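Long-range contact in pyocin-S2 immunity protein (Pseudomonas aeruginosa, PDB 4QKO), which binds the nuclease domain of pyocin S2 and so probably protects the producing cell from its own toxin: residues F16-I20 against A37-F41. Numbering follows the deposited sequence.
Sequences FVKDI and AVLEF
Ile20 lays its CD1 methyl against the backbone of Ala37, 3.6 Å from Ala37 O, and against Phe41 CB at 3.9 Å, so that one branch bridges a full turn of the facing helix. The two helices, 10-21 and 31-45, belong to the four-helix fold of the colicin immunity proteins; here they run roughly antiparallel, their local axes 10.7 Å apart at an angle of 139°. No hydrogen bond joins 16-20 to 37-41, although Ile20 O accepts one from His34 NE2, and the fit is made by apolar side chains. Ile20 suits its place because a branched residue can reach two ways: CG1 and CD1 extend over Ala37, while CG2 meets Val38 CG2 at 3.8 Å. Ala37 has only a methyl, which lets Ile20 lie against its CB and carbonyl. Phe16 roofs this packing. With CG anti to the backbone N (chi1 177°), its ring stretches across to helix 31-45, where CZ comes 3.8 Å from Ala37 O and its edge meets the CB of Glu40, a residue whose aliphatic stem can pack at the partly exposed border while the carboxylate extends beyond. On the buried side Val17 CG2 packs on the Phe41 ring, 3.8 Å from CE1, a compact branched residue matched to a broad ring; both also touch Val68 of helix 65-78, and Leu54 packs on Ile20 and Phe41. Val38 also reaches Tyr85 of the pyocin S2 chain, so this helix joins the core to the toxin interface. Beneath the Phe16 ring, Ile20 CD1 sits 3.7 Å from the ring plane, displaced toward the rim.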
ATOM      1  N   PHE A  16      -7.359  15.149   9.457  1.00 22.61           N
ATOM      2  CA  PHE A  16      -7.649  13.748   9.119  1.00 21.61           C
ATOM      3  C   PHE A  16      -6.743  13.259   7.958  1.00 20.26           C
ATOM      4  O   PHE A  16      -6.088  12.199   8.066  1.00 20.61           O
ATOM      5  CB  PHE A  16      -9.063  13.648   8.689  1.00 22.39           C
ATOM      6  CG  PHE A  16      -9.537  12.289   8.242  1.00 23.18           C
ATOM      7  CD1 PHE A  16      -9.446  11.173   9.059  1.00 25.68           C
ATOM      8  CD2 PHE A  16     -10.189  12.154   7.001  1.00 25.75           C
ATOM      9  CE1 PHE A  16      -9.975   9.923   8.648  1.00 26.67           C
ATOM     10  CE2 PHE A  16     -10.756  10.919   6.597  1.00 24.33           C
ATOM     11  CZ  PHE A  16     -10.654   9.805   7.419  1.00 25.87           C
ATOM     12  N   VAL A  17      -6.636  14.051   6.874  1.00 18.93           N
ATOM     13  CA  VAL A  17      -5.785  13.612   5.752  1.00 18.39           C
ATOM     14  C   VAL A  17      -4.288  13.525   6.163  1.00 19.42           C
ATOM     15  O   VAL A  17      -3.583  12.587   5.799  1.00 18.89           O
ATOM     16  CB  VAL A  17      -5.981  14.580   4.563  1.00 18.60           C
ATOM     17  CG1 VAL A  17      -4.998  14.218   3.510  1.00 19.18           C
ATOM     18  CG2 VAL A  17      -7.414  14.515   4.018  1.00 17.84           C
ATOM     19  N   LYS A  18      -3.811  14.479   6.961  1.00 20.53           N
ATOM     20  CA  LYS A  18      -2.427  14.452   7.435  1.00 25.16           C
ATOM     21  C   LYS A  18      -2.223  13.209   8.268  1.00 22.88           C
ATOM     22  O   LYS A  18      -1.169  12.567   8.140  1.00 23.58           O
ATOM     23  CB  LYS A  18      -2.044  15.596   8.372  1.00 31.21           C
ATOM     24  CG  LYS A  18      -1.617  16.957   7.859  1.00 41.11           C
ATOM     25  CD  LYS A  18      -1.122  17.772   9.069  1.00 50.05           C
ATOM     26  CE  LYS A  18      -1.506  19.261   9.028  1.00 57.39           C
ATOM     27  NZ  LYS A  18      -0.533  20.064   8.239  1.00 60.22           N
ATOM     28  N   ASP A  19      -3.202  12.854   9.108  1.00 22.54           N
ATOM     29  CA  ASP A  19      -3.114  11.611   9.892  1.00 23.86           C
ATOM     30  C   ASP A  19      -3.002  10.361   9.061  1.00 24.18           C
ATOM     31  O   ASP A  19      -2.184   9.471   9.363  1.00 21.17           O
ATOM     32  CB  ASP A  19      -4.266  11.458  10.885  1.00 26.34           C
ATOM     33  CG  ASP A  19      -4.180  12.491  12.060  1.00 28.04           C
ATOM     34  OD1 ASP A  19      -3.059  12.954  12.381  1.00 29.23           O
ATOM     35  OD2 ASP A  19      -5.243  12.854  12.650  1.00 31.77           O
ATOM     36  N   ILE A  20      -3.833  10.270   8.031  1.00 21.66           N
ATOM     37  CA  ILE A  20      -3.724   9.123   7.110  1.00 20.75           C
ATOM     38  C   ILE A  20      -2.370   9.125   6.392  1.00 19.53           C
ATOM     39  O   ILE A  20      -1.672   8.100   6.369  1.00 18.83           O
ATOM     40  CB  ILE A  20      -4.839   9.147   6.031  1.00 19.15           C
ATOM     41  CG1 ILE A  20      -6.175   8.968   6.708  1.00 19.96           C
ATOM     42  CG2 ILE A  20      -4.565   8.072   5.004  1.00 20.20           C
ATOM     43  CD1 ILE A  20      -7.404   9.038   5.809  1.00 20.04           C
ATOM     44  N   ALA A  37      -9.635   3.973   7.580  1.00 22.51           N
ATOM     45  CA  ALA A  37      -9.592   5.417   7.377  1.00 21.68           C
ATOM     46  C   ALA A  37      -9.418   5.772   5.874  1.00 21.46           C
ATOM     47  O   ALA A  37     -10.042   6.684   5.389  1.00 21.50           O
ATOM     48  CB  ALA A  37      -8.455   5.971   8.156  1.00 22.31           C
ATOM     49  N   VAL A  38      -8.572   5.047   5.145  1.00 21.43           N
ATOM     50  CA  VAL A  38      -8.458   5.215   3.704  1.00 22.46           C
ATOM     51  C   VAL A  38      -9.831   4.989   3.001  1.00 23.71           C
ATOM     52  O   VAL A  38     -10.224   5.795   2.168  1.00 21.89           O
ATOM     53  CB  VAL A  38      -7.389   4.347   3.112  1.00 22.08           C
ATOM     54  CG1 VAL A  38      -7.427   4.420   1.575  1.00 21.81           C
ATOM     55  CG2 VAL A  38      -6.033   4.843   3.551  1.00 21.59           C
ATOM     56  N   LEU A  39     -10.546   3.942   3.377  1.00 25.52           N
ATOM     57  CA  LEU A  39     -11.910   3.653   2.823  1.00 28.51           C
ATOM     58  C   LEU A  39     -12.862   4.727   3.205  1.00 27.45           C
ATOM     59  O   LEU A  39     -13.605   5.212   2.357  1.00 29.33           O
ATOM     60  CB  LEU A  39     -12.397   2.282   3.272  1.00 30.55           C
ATOM     61  CG  LEU A  39     -11.613   1.075   2.674  1.00 31.98           C
ATOM     62  CD1 LEU A  39     -12.015  -0.254   3.325  1.00 34.45           C
ATOM     63  CD2 LEU A  39     -11.759   0.942   1.147  1.00 33.25           C
ATOM     64  N   GLU A  40     -12.772   5.223   4.436  1.00 28.09           N
ATOM     65  CA  GLU A  40     -13.546   6.394   4.849  1.00 28.87           C
ATOM     66  C   GLU A  40     -13.224   7.668   4.014  1.00 26.88           C
ATOM     67  O   GLU A  40     -14.149   8.377   3.631  1.00 25.62           O
ATOM     68  CB  GLU A  40     -13.389   6.690   6.345  1.00 34.30           C
ATOM     69  CG  GLU A  40     -14.175   5.726   7.211  1.00 42.67           C
ATOM     70  CD  GLU A  40     -14.025   5.879   8.753  1.00 50.75           C
ATOM     71  OE1 GLU A  40     -14.164   7.017   9.282  1.00 62.20           O
ATOM     72  OE2 GLU A  40     -13.878   4.830   9.447  1.00 44.89           O
ATOM     73  N   PHE A  41     -11.933   7.945   3.776  1.00 23.98           N
ATOM     74  CA  PHE A  41     -11.504   9.044   2.922  1.00 22.64           C
ATOM     75  C   PHE A  41     -12.160   8.945   1.555  1.00 21.01           C
ATOM     76  O   PHE A  41     -12.683   9.948   1.056  1.00 20.99           O
ATOM     77  CB  PHE A  41      -9.975   9.040   2.812  1.00 21.60           C
ATOM     78  CG  PHE A  41      -9.402   9.976   1.827  1.00 20.17           C
ATOM     79  CD1 PHE A  41      -9.161  11.311   2.152  1.00 20.57           C
ATOM     80  CD2 PHE A  41      -9.055   9.544   0.559  1.00 19.86           C
ATOM     81  CE1 PHE A  41      -8.589  12.181   1.222  1.00 21.68           C
ATOM     82  CE2 PHE A  41      -8.478  10.425  -0.372  1.00 21.19           C
ATOM     83  CZ  PHE A  41      -8.250  11.742  -0.060  1.00 19.60           C
TER